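Local coordinates for AimR transcriptional regulator (PDB 5ZVV), which activates transcription of the phage aimX locus as a homodimer and is switched off by the arbitrium peptide, so steering infection between lysis and lysogeny, at residues Y85-Q90 / L119-N124; L70-N75 / R80-Y85; D315-R320 / G328-Y333. All blocks are in the same frame, centred on the assembly; numbering follows the deposited sequence.

Contact 1: Y85-Q90 / L119-N124; sequences YSDINQ and LHRKLN
Helices 77-88 and 108-124 pass with Asp87 and Arg121 as the facing pair, their CA atoms 8.9 Å apart, which is wide enough for two polar side chains to meet in between. Asp87 and His120 approach each other from opposite directions. With CG of Asp87 anti to the backbone N (chi1 -176°), its OD2 arrives at the edge of the imidazole, 2.9 Å from His120 NE2. The bond is weak, bent to 127° at the hydrogen, and the carboxylate plane stands 74° from the ring plane. The stronger partner of OD2 is Arg192, a salt bridge that ties helix 184-203 into the same polar cluster. On the other branch, Asp87 OD1 rests 3.6 Å from Arg121 CD; the bent arginine chain carries its NE on to a salt bridge with Asp96. One face of the His120 ring takes Asn124 OD1 from the next turn, 3.5 Å above the plane, while Phe150 meets the ring edge-to-face. Just beyond Asp87, Gln90 closes helix 77-88 with a Schellman motif. The cluster thus joins helices 77-88, 108-124 and 184-203 within the all-helical AimR fold, whose family belongs to the TPR clan.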
loop_
_atom_site.group_PDB
_atom_site.type_symbol
_atom_site.label_atom_id
_atom_site.label_comp_id
_atom_site.label_asym_id
_atom_site.label_seq_id
_atom_site.Cartn_x
_atom_site.Cartn_y
_atom_site.Cartn_z
ATOM N N TYR A 85 17.592 22.999 -4.497
ATOM C CA TYR A 85 17.431 23.480 -5.866
ATOM C C TYR A 85 18.075 22.524 -6.865
ATOM O O TYR A 85 17.516 22.260 -7.936
ATOM C CB TYR A 85 18.023 24.884 -6.005
ATOM C CG TYR A 85 17.604 25.606 -7.265
ATOM C CD1 TYR A 85 16.309 26.084 -7.417
ATOM C CD2 TYR A 85 18.507 25.820 -8.298
ATOM C CE1 TYR A 85 15.922 26.748 -8.565
ATOM C CE2 TYR A 85 18.130 26.484 -9.450
ATOM C CZ TYR A 85 16.839 26.946 -9.578
ATOM O OH TYR A 85 16.459 27.606 -10.724
ATOM N N SER A 86 19.247 21.986 -6.525
ATOM C CA SER A 86 19.910 21.048 -7.424
ATOM C C SER A 86 19.081 19.786 -7.607
ATOM O O SER A 86 18.915 19.301 -8.731
ATOM C CB SER A 86 21.303 20.707 -6.892
ATOM O OG SER A 86 22.015 19.894 -7.809
ATOM N N ASP A 87 18.527 19.251 -6.514
ATOM C CA ASP A 87 17.809 17.987 -6.622
ATOM C C ASP A 87 16.458 18.159 -7.308
ATOM O O ASP A 87 16.022 17.270 -8.049
ATOM C CB ASP A 87 17.626 17.356 -5.247
ATOM C CG ASP A 87 16.981 15.991 -5.328
ATOM O OD1 ASP A 87 17.678 15.030 -5.715
ATOM O OD2 ASP A 87 15.773 15.883 -5.029
ATOM N N ILE A 88 15.774 19.283 -7.074
ATOM C CA ILE A 88 14.476 19.462 -7.720
ATOM C C ILE A 88 14.647 19.644 -9.225
ATOM O O ILE A 88 13.752 19.293 -10.004
ATOM C CB ILE A 88 13.699 20.634 -7.086
ATOM C CG1 ILE A 88 12.209 20.520 -7.418
ATOM C CG2 ILE A 88 14.244 21.974 -7.557
ATOM C CD1 ILE A 88 11.345 21.581 -6.768
ATOM N N ASN A 89 15.787 20.179 -9.661
ATOM C CA ASN A 89 16.099 20.274 -11.082
ATOM C C ASN A 89 16.636 18.971 -11.660
ATOM O O ASN A 89 16.831 18.895 -12.877
ATOM C CB ASN A 89 17.121 21.389 -11.326
ATOM C CG ASN A 89 16.497 22.770 -11.329
ATOM O OD1 ASN A 89 15.869 23.180 -12.306
ATOM N ND2 ASN A 89 16.686 23.506 -10.241
ATOM N N GLN A 90 16.876 17.961 -10.818
ATOM C CA GLN A 90 17.445 16.675 -11.233
ATOM C C GLN A 90 18.854 16.846 -11.798
ATOM O O GLN A 90 19.246 16.173 -12.755
ATOM C CB GLN A 90 16.534 15.950 -12.229
ATOM C CG GLN A 90 15.229 15.458 -11.619
ATOM C CD GLN A 90 14.294 14.844 -12.646
ATOM O OE1 GLN A 90 14.603 14.801 -13.838
ATOM N NE2 GLN A 90 13.141 14.369 -12.187
ATOM N N LEU A 119 19.968 9.749 1.649
ATOM C CA LEU A 119 18.957 8.694 1.649
ATOM C C LEU A 119 18.003 8.848 0.472
ATOM O O LEU A 119 17.657 7.861 -0.188
ATOM C CB LEU A 119 18.178 8.703 2.965
ATOM C CG LEU A 119 18.937 8.340 4.242
ATOM C CD1 LEU A 119 18.005 8.411 5.437
ATOM C CD2 LEU A 119 19.551 6.959 4.124
ATOM N N HIS A 120 17.564 10.081 0.208
ATOM C CA HIS A 120 16.698 10.364 -0.934
ATOM C C HIS A 120 17.315 9.856 -2.233
ATOM O O HIS A 120 16.651 9.194 -3.043
ATOM C CB HIS A 120 16.441 11.873 -0.999
ATOM C CG HIS A 120 15.700 12.322 -2.219
ATOM N ND1 HIS A 120 14.517 11.748 -2.627
ATOM C CD2 HIS A 120 15.963 13.313 -3.103
ATOM C CE1 HIS A 120 14.089 12.355 -3.720
ATOM N NE2 HIS A 120 14.948 13.308 -4.030
ATOM N N ARG A 121 18.603 10.144 -2.430
ATOM C CA ARG A 121 19.285 9.751 -3.657
ATOM C C ARG A 121 19.488 8.244 -3.724
ATOM O O ARG A 121 19.381 7.646 -4.803
ATOM C CB ARG A 121 20.619 10.485 -3.761
ATOM C CG ARG A 121 20.458 11.967 -4.046
ATOM C CD ARG A 121 19.927 12.171 -5.450
ATOM N NE ARG A 121 20.921 11.781 -6.445
ATOM C CZ ARG A 121 20.632 11.247 -7.626
ATOM N NH1 ARG A 121 19.372 11.021 -7.969
ATOM N NH2 ARG A 121 21.610 10.923 -8.460
ATOM N N LYS A 122 19.787 7.611 -2.588
ATOM C CA LYS A 122 19.893 6.156 -2.574
ATOM C C LYS A 122 18.559 5.500 -2.901
ATOM O O LYS A 122 18.527 4.424 -3.509
ATOM C CB LYS A 122 20.411 5.677 -1.218
ATOM C CG LYS A 122 21.873 6.008 -0.969
ATOM C CD LYS A 122 22.316 5.546 0.409
ATOM C CE LYS A 122 23.769 5.901 0.665
ATOM N NZ LYS A 122 24.193 5.535 2.044
ATOM N N LEU A 123 17.449 6.134 -2.514
ATOM C CA LEU A 123 16.139 5.634 -2.915
ATOM C C LEU A 123 15.909 5.838 -4.406
ATOM O O LEU A 123 15.339 4.968 -5.074
ATOM C CB LEU A 123 15.039 6.318 -2.103
ATOM C CG LEU A 123 14.838 5.847 -0.662
ATOM C CD1 LEU A 123 13.888 6.781 0.073
ATOM C CD2 LEU A 123 14.313 4.423 -0.631
ATOM N N ASN A 124 16.342 6.984 -4.944
ATOM C CA ASN A 124 16.212 7.220 -6.380
ATOM C C ASN A 124 16.925 6.141 -7.187
ATOM O O ASN A 124 16.398 5.660 -8.197
ATOM C CB ASN A 124 16.763 8.600 -6.746
ATOM C CG ASN A 124 15.998 9.735 -6.091
ATOM O OD1 ASN A 124 16.502 10.855 -5.989
ATOM N ND2 ASN A 124 14.778 9.453 -5.639
#

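Contact 2: L70-N75 / R80-Y85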
loop_
_atom_site.group_PDB
_atom_site.type_symbol
_atom_site.label_atom_id
_atom_site.label_comp_id
_atom_site.label_asym_id
_atom_site.label_seq_id
_atom_site.Cartn_x
_atom_site.Cartn_y
_atom_site.Cartn_z
ATOM N N LEU A 70 29.118 24.977 -5.715
ATOM C CA LEU A 70 30.256 24.303 -5.105
ATOM C C LEU A 70 31.177 25.258 -4.359
ATOM O O LEU A 70 32.080 24.793 -3.657
ATOM C CB LEU A 70 31.047 23.540 -6.169
ATOM C CG LEU A 70 30.296 22.386 -6.836
ATOM C CD1 LEU A 70 31.173 21.706 -7.876
ATOM C CD2 LEU A 70 29.807 21.384 -5.797
ATOM N N GLU A 71 30.969 26.569 -4.484
ATOM C CA GLU A 71 31.750 27.553 -3.749
ATOM C C GLU A 71 31.065 28.036 -2.477
ATOM O O GLU A 71 31.694 28.754 -1.695
ATOM C CB GLU A 71 32.067 28.757 -4.645
ATOM C CG GLU A 71 32.931 28.419 -5.854
ATOM C CD GLU A 71 34.260 27.789 -5.471
ATOM O OE1 GLU A 71 34.834 28.179 -4.432
ATOM O OE2 GLU A 71 34.731 26.898 -6.210
ATOM N N LEU A 72 29.808 27.663 -2.251
ATOM C CA LEU A 72 29.104 28.068 -1.045
ATOM C C LEU A 72 29.730 27.423 0.190
ATOM O O LEU A 72 30.387 26.380 0.119
ATOM C CB LEU A 72 27.624 27.689 -1.130
ATOM C CG LEU A 72 26.789 28.356 -2.225
ATOM C CD1 LEU A 72 25.430 27.689 -2.326
ATOM C CD2 LEU A 72 26.639 29.849 -1.961
ATOM N N ASP A 73 29.521 28.065 1.332
ATOM C CA ASP A 73 29.991 27.525 2.603
ATOM C C ASP A 73 29.144 26.316 2.977
ATOM O O ASP A 73 27.942 26.472 3.233
ATOM C CB ASP A 73 29.918 28.593 3.693
ATOM C CG ASP A 73 30.655 28.194 4.968
ATOM O OD1 ASP A 73 30.740 26.987 5.273
ATOM O OD2 ASP A 73 31.146 29.103 5.674
ATOM N N PRO A 74 29.713 25.110 3.038
ATOM C CA PRO A 74 28.886 23.926 3.313
ATOM C C PRO A 74 28.202 23.963 4.667
ATOM O O PRO A 74 27.243 23.211 4.875
ATOM C CB PRO A 74 29.890 22.766 3.230
ATOM C CG PRO A 74 31.072 23.318 2.484
ATOM C CD PRO A 74 31.132 24.765 2.850
ATOM N N ASN A 75 28.655 24.813 5.584
ATOM C CA ASN A 75 28.140 24.845 6.945
ATOM C C ASN A 75 26.913 25.733 7.112
ATOM O O ASN A 75 26.376 25.805 8.220
ATOM C CB ASN A 75 29.233 25.322 7.909
ATOM C CG ASN A 75 30.460 24.428 7.900
ATOM O OD1 ASN A 75 30.356 23.211 8.033
ATOM N ND2 ASN A 75 31.630 25.034 7.746
ATOM N N ARG A 80 22.427 24.322 1.880
ATOM C CA ARG A 80 21.231 23.488 1.986
ATOM C C ARG A 80 20.206 23.867 0.922
ATOM O O ARG A 80 19.669 22.999 0.209
ATOM C CB ARG A 80 20.643 23.623 3.391
ATOM C CG ARG A 80 21.692 23.541 4.486
ATOM C CD ARG A 80 21.093 23.585 5.886
ATOM N NE ARG A 80 22.137 23.798 6.883
ATOM C CZ ARG A 80 22.283 24.909 7.594
ATOM N NH1 ARG A 80 21.432 25.911 7.447
ATOM N NH2 ARG A 80 23.274 25.012 8.469
ATOM N N GLN A 81 19.926 25.168 0.796
ATOM C CA GLN A 81 19.103 25.638 -0.312
ATOM C C GLN A 81 19.641 25.125 -1.640
ATOM O O GLN A 81 18.871 24.700 -2.511
ATOM C CB GLN A 81 19.045 27.167 -0.315
ATOM C CG GLN A 81 18.349 27.766 0.891
ATOM C CD GLN A 81 18.351 29.283 0.875
ATOM O OE1 GLN A 81 19.349 29.910 0.525
ATOM N NE2 GLN A 81 17.228 29.880 1.253
ATOM N N SER A 82 20.966 25.131 -1.801
ATOM C CA SER A 82 21.559 24.695 -3.059
ATOM C C SER A 82 21.299 23.217 -3.312
ATOM O O SER A 82 21.067 22.814 -4.457
ATOM C CB SER A 82 23.060 24.985 -3.070
ATOM O OG SER A 82 23.793 23.935 -2.468
ATOM N N VAL A 83 21.322 22.388 -2.262
ATOM C CA VAL A 83 21.063 20.968 -2.490
ATOM C C VAL A 83 19.608 20.753 -2.885
ATOM O O VAL A 83 19.306 19.908 -3.742
ATOM C CB VAL A 83 21.468 20.112 -1.270
ATOM C CG1 VAL A 83 20.371 20.051 -0.214
ATOM C CG2 VAL A 83 21.839 18.705 -1.722
ATOM N N GLU A 84 18.686 21.535 -2.308
ATOM C CA GLU A 84 17.285 21.377 -2.693
ATOM C C GLU A 84 17.044 21.840 -4.127
ATOM O O GLU A 84 16.361 21.158 -4.904
ATOM C CB GLU A 84 16.367 22.128 -1.724
ATOM C CG GLU A 84 14.943 22.355 -2.253
ATOM C CD GLU A 84 14.199 21.068 -2.608
ATOM O OE1 GLU A 84 14.652 19.965 -2.231
ATOM O OE2 GLU A 84 13.144 21.161 -3.270
ATOM N N TYR A 85 17.592 22.999 -4.497
ATOM C CA TYR A 85 17.431 23.480 -5.866
ATOM C C TYR A 85 18.075 22.524 -6.865
ATOM O O TYR A 85 17.516 22.260 -7.936
ATOM C CB TYR A 85 18.023 24.884 -6.005
ATOM C CG TYR A 85 17.604 25.606 -7.265
ATOM C CD1 TYR A 85 16.309 26.084 -7.417
ATOM C CD2 TYR A 85 18.507 25.820 -8.298
ATOM C CE1 TYR A 85 15.922 26.748 -8.565
ATOM C CE2 TYR A 85 18.130 26.484 -9.450
ATOM C CZ TYR A 85 16.839 26.946 -9.578
ATOM O OH TYR A 85 16.459 27.606 -10.724
#
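Arg80 opens the helical side of this contact by stretching back over the end of the loop that precedes its own helix. Its chain is extended from CG to NE, which carries the guanidinium to Asn75, where NH2 of Arg80 comes within 3.2 Å of the backbone O of Asn75. The angle is too poor for a hydrogen bond, and the carbonyl meets the guanidinium obliquely, so this is a polar approach; Arg80 NE and NH2 have hydrogen bonds elsewhere. Asn75 is itself fixed by the loop: its N donates to Asp73 OD1 over 3.0 Å at an angle of 165°, the hydrogen bond of an Asx turn. OD1 of Asp73 is met from above the carboxylate plane, and the Asn75 side chain accepts through its own OD1 from the backbone N of Lys106. The loop between helices 61-69 and 77-88, with its Asx turn, folds back beside the first turns of the second helix, a helix-loop-helix connection in an all-helical fold of the TPR clan. Ser82 then supplies the apolar part, its CB lying 3.7 Å from Leu72 CD1. The serine OG sits between its backbone N and carbonyl carbon (chi1 86°), which lets it bond back to Ala79 O while the methylene meets the leucine. Further on, Val83 packs on helices 92-103 and 108-124, and Glu84 forms a salt bridge with Arg192.

Contact 3: D315-R320 / G328-Y333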
loop_
_atom_site.group_PDB
_atom_site.type_symbol
_atom_site.label_atom_id
_atom_site.label_comp_id
_atom_site.label_asym_id
_atom_site.label_seq_id
_atom_site.Cartn_x
_atom_site.Cartn_y
_atom_site.Cartn_z
ATOM N N ASP A 315 5.587 -7.960 -31.797
ATOM C CA ASP A 315 6.281 -9.230 -31.606
ATOM C C ASP A 315 7.602 -9.025 -30.881
ATOM O O ASP A 315 7.967 -9.818 -30.005
ATOM C CB ASP A 315 6.519 -9.918 -32.950
ATOM C CG ASP A 315 5.249 -10.473 -33.561
ATOM O OD1 ASP A 315 4.194 -10.440 -32.893
ATOM O OD2 ASP A 315 5.307 -10.939 -34.719
ATOM N N GLU A 316 8.341 -7.970 -31.242
ATOM C CA GLU A 316 9.553 -7.646 -30.497
ATOM C C GLU A 316 9.232 -7.270 -29.056
ATOM O O GLU A 316 10.008 -7.579 -28.145
ATOM C CB GLU A 316 10.311 -6.510 -31.191
ATOM C CG GLU A 316 11.793 -6.417 -30.829
ATOM C CD GLU A 316 12.050 -5.717 -29.504
ATOM O OE1 GLU A 316 11.202 -4.904 -29.080
ATOM O OE2 GLU A 316 13.104 -5.982 -28.884
ATOM N N LEU A 317 8.090 -6.616 -28.829
ATOM C CA LEU A 317 7.735 -6.188 -27.480
ATOM C C LEU A 317 7.338 -7.359 -26.591
ATOM O O LEU A 317 7.527 -7.296 -25.371
ATOM C CB LEU A 317 6.602 -5.160 -27.536
ATOM C CG LEU A 317 6.997 -3.763 -28.016
ATOM C CD1 LEU A 317 5.772 -2.892 -28.237
ATOM C CD2 LEU A 317 7.946 -3.118 -27.017
ATOM N N SER A 318 6.784 -8.428 -27.174
ATOM C CA SER A 318 6.351 -9.565 -26.367
ATOM C C SER A 318 7.515 -10.213 -25.627
ATOM O O SER A 318 7.316 -10.808 -24.562
ATOM C CB SER A 318 5.649 -10.599 -27.246
ATOM O OG SER A 318 6.584 -11.291 -28.052
ATOM N N SER A 319 8.728 -10.117 -26.170
ATOM C CA SER A 319 9.912 -10.634 -25.497
ATOM C C SER A 319 10.542 -9.625 -24.547
ATOM O O SER A 319 11.417 -10.002 -23.761
ATOM C CB SER A 319 10.956 -11.086 -26.527
ATOM O OG SER A 319 11.406 -9.997 -27.314
ATOM N N ARG A 320 10.124 -8.362 -24.599
ATOM C CA ARG A 320 10.623 -7.352 -23.681
ATOM C C ARG A 320 9.900 -7.449 -22.342
ATOM O O ARG A 320 8.835 -8.065 -22.219
ATOM C CB ARG A 320 10.448 -5.948 -24.265
ATOM C CG ARG A 320 11.082 -5.753 -25.632
ATOM C CD ARG A 320 12.593 -5.622 -25.539
ATOM N NE ARG A 320 13.000 -4.446 -24.775
ATOM C CZ ARG A 320 13.114 -3.224 -25.285
ATOM N NH1 ARG A 320 12.845 -3.009 -26.565
ATOM N NH2 ARG A 320 13.495 -2.214 -24.513
ATOM N N GLY A 328 -1.299 -3.206 -20.639
ATOM C CA GLY A 328 -2.623 -2.709 -20.973
ATOM C C GLY A 328 -2.641 -2.013 -22.318
ATOM O O GLY A 328 -3.482 -2.307 -23.180
ATOM N N PHE A 329 -1.693 -1.094 -22.530
ATOM C CA PHE A 329 -1.571 -0.488 -23.857
ATOM C C PHE A 329 -1.282 -1.540 -24.924
ATOM O O PHE A 329 -1.885 -1.523 -26.007
ATOM C CB PHE A 329 -0.483 0.584 -23.855
ATOM C CG PHE A 329 -0.849 1.815 -23.082
ATOM C CD1 PHE A 329 -1.679 2.773 -23.640
ATOM C CD2 PHE A 329 -0.366 2.015 -21.801
ATOM C CE1 PHE A 329 -2.021 3.908 -22.933
ATOM C CE2 PHE A 329 -0.707 3.150 -21.086
ATOM C CZ PHE A 329 -1.535 4.097 -21.652
ATOM N N TYR A 330 -0.378 -2.475 -24.622
ATOM C CA TYR A 330 0.051 -3.480 -25.592
ATOM C C TYR A 330 -1.131 -4.291 -26.107
ATOM O O TYR A 330 -1.330 -4.422 -27.322
ATOM C CB TYR A 330 1.101 -4.390 -24.947
ATOM C CG TYR A 330 1.502 -5.603 -25.761
ATOM C CD1 TYR A 330 2.501 -5.523 -26.724
ATOM C CD2 TYR A 330 0.901 -6.837 -25.544
ATOM C CE1 TYR A 330 2.875 -6.632 -27.460
ATOM C CE2 TYR A 330 1.267 -7.951 -26.276
ATOM C CZ TYR A 330 2.254 -7.845 -27.232
ATOM O OH TYR A 330 2.617 -8.957 -27.959
ATOM N N TYR A 331 -1.934 -4.841 -25.195
ATOM C CA TYR A 331 -3.101 -5.596 -25.624
ATOM C C TYR A 331 -4.183 -4.702 -26.216
ATOM O O TYR A 331 -5.009 -5.192 -26.994
ATOM C CB TYR A 331 -3.673 -6.397 -24.454
ATOM C CG TYR A 331 -2.743 -7.467 -23.928
ATOM C CD1 TYR A 331 -2.730 -8.739 -24.489
ATOM C CD2 TYR A 331 -1.879 -7.205 -22.875
ATOM C CE1 TYR A 331 -1.881 -9.719 -24.013
ATOM C CE2 TYR A 331 -1.025 -8.181 -22.391
ATOM C CZ TYR A 331 -1.031 -9.435 -22.963
ATOM O OH TYR A 331 -0.186 -10.411 -22.486
ATOM N N TYR A 332 -4.195 -3.405 -25.887
ATOM C CA TYR A 332 -5.093 -2.500 -26.600
ATOM C C TYR A 332 -4.725 -2.419 -28.079
ATOM O O TYR A 332 -5.598 -2.482 -28.952
ATOM C CB TYR A 332 -5.078 -1.110 -25.961
ATOM C CG TYR A 332 -5.870 -0.086 -26.745
ATOM C CD1 TYR A 332 -7.251 -0.185 -26.857
ATOM C CD2 TYR A 332 -5.238 0.978 -27.375
ATOM C CE1 TYR A 332 -7.980 0.743 -27.575
ATOM C CE2 TYR A 332 -5.961 1.915 -28.094
ATOM C CZ TYR A 332 -7.330 1.791 -28.191
ATOM O OH TYR A 332 -8.053 2.719 -28.904
ATOM N N TYR A 333 -3.430 -2.291 -28.382
ATOM C CA TYR A 333 -3.002 -2.231 -29.780
ATOM C C TYR A 333 -3.205 -3.569 -30.482
ATOM O O TYR A 333 -3.650 -3.612 -31.640
ATOM C CB TYR A 333 -1.540 -1.798 -29.859
ATOM C CG TYR A 333 -1.270 -0.485 -29.164
ATOM C CD1 TYR A 333 -2.107 0.606 -29.351
ATOM C CD2 TYR A 333 -0.187 -0.342 -28.307
ATOM C CE1 TYR A 333 -1.867 1.807 -28.714
ATOM C CE2 TYR A 333 0.062 0.855 -27.665
ATOM C CZ TYR A 333 -0.783 1.925 -27.873
ATOM O OH TYR A 333 -0.537 3.115 -27.234
#
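Leu317 and Ser318 come to the ring of Tyr330 obliquely. Leu317 CB lies 4.0 Å from Tyr330 CE1, an apolar touch, with CD1 of the same ring only slightly farther. At the edge of the Tyr330 ring, in its plane, sits Tyr331 CD2. Conversely, Tyr330 CD2 stands 3.8 Å above the centre of the Tyr331 ring, so these two neighbours in sequence meet with the edge of one against the face of the other. With CG anti to the backbone N (chi1 172°), the Tyr330 ring projects from helix 324-338 to the last turn of helix 307-318. There its OH comes 3.5 Å from Ser318 CB and makes a weak hydrogen bond to Leu314 O. Ser318 turns its own hydroxyl back into its helix, donating from OG to Asp315 O over 2.8 Å, which leaves the methylene facing the phenol oxygen. Tyr330 and Leu317, with CA atoms 8.4 Å apart, thus join successive helices of the all-helical fold. Leu317 also touches Gln295 of helix 291-304 and Gln322 of the connecting loop, and the Tyr331 ring meets that of Tyr350 in helix 341-353, the two planes nearly parallel.

Overall arrangement
Along the chain the order is contact 2, contact 1, contact 3. The first two are near neighbours, their centres 14 Å apart; both use helix 77-88, and Tyr85 belongs to each. Contact 2 joins the beginning of that helix to the loop before it, contact 1 its end to helix 108-124, and Arg192 of helix 184-203 bridges to Glu84 and Asp87. Contact 3 lies far off, its centre 32 Å from contact 1 and 45 Å from contact 2, on the opposite side of the chain's centre from the latter. Contacts 1 and 2 fasten one helix at two points along its length, while contact 3 joins successive helices far along the same all-helical family region; none touches the other subunit.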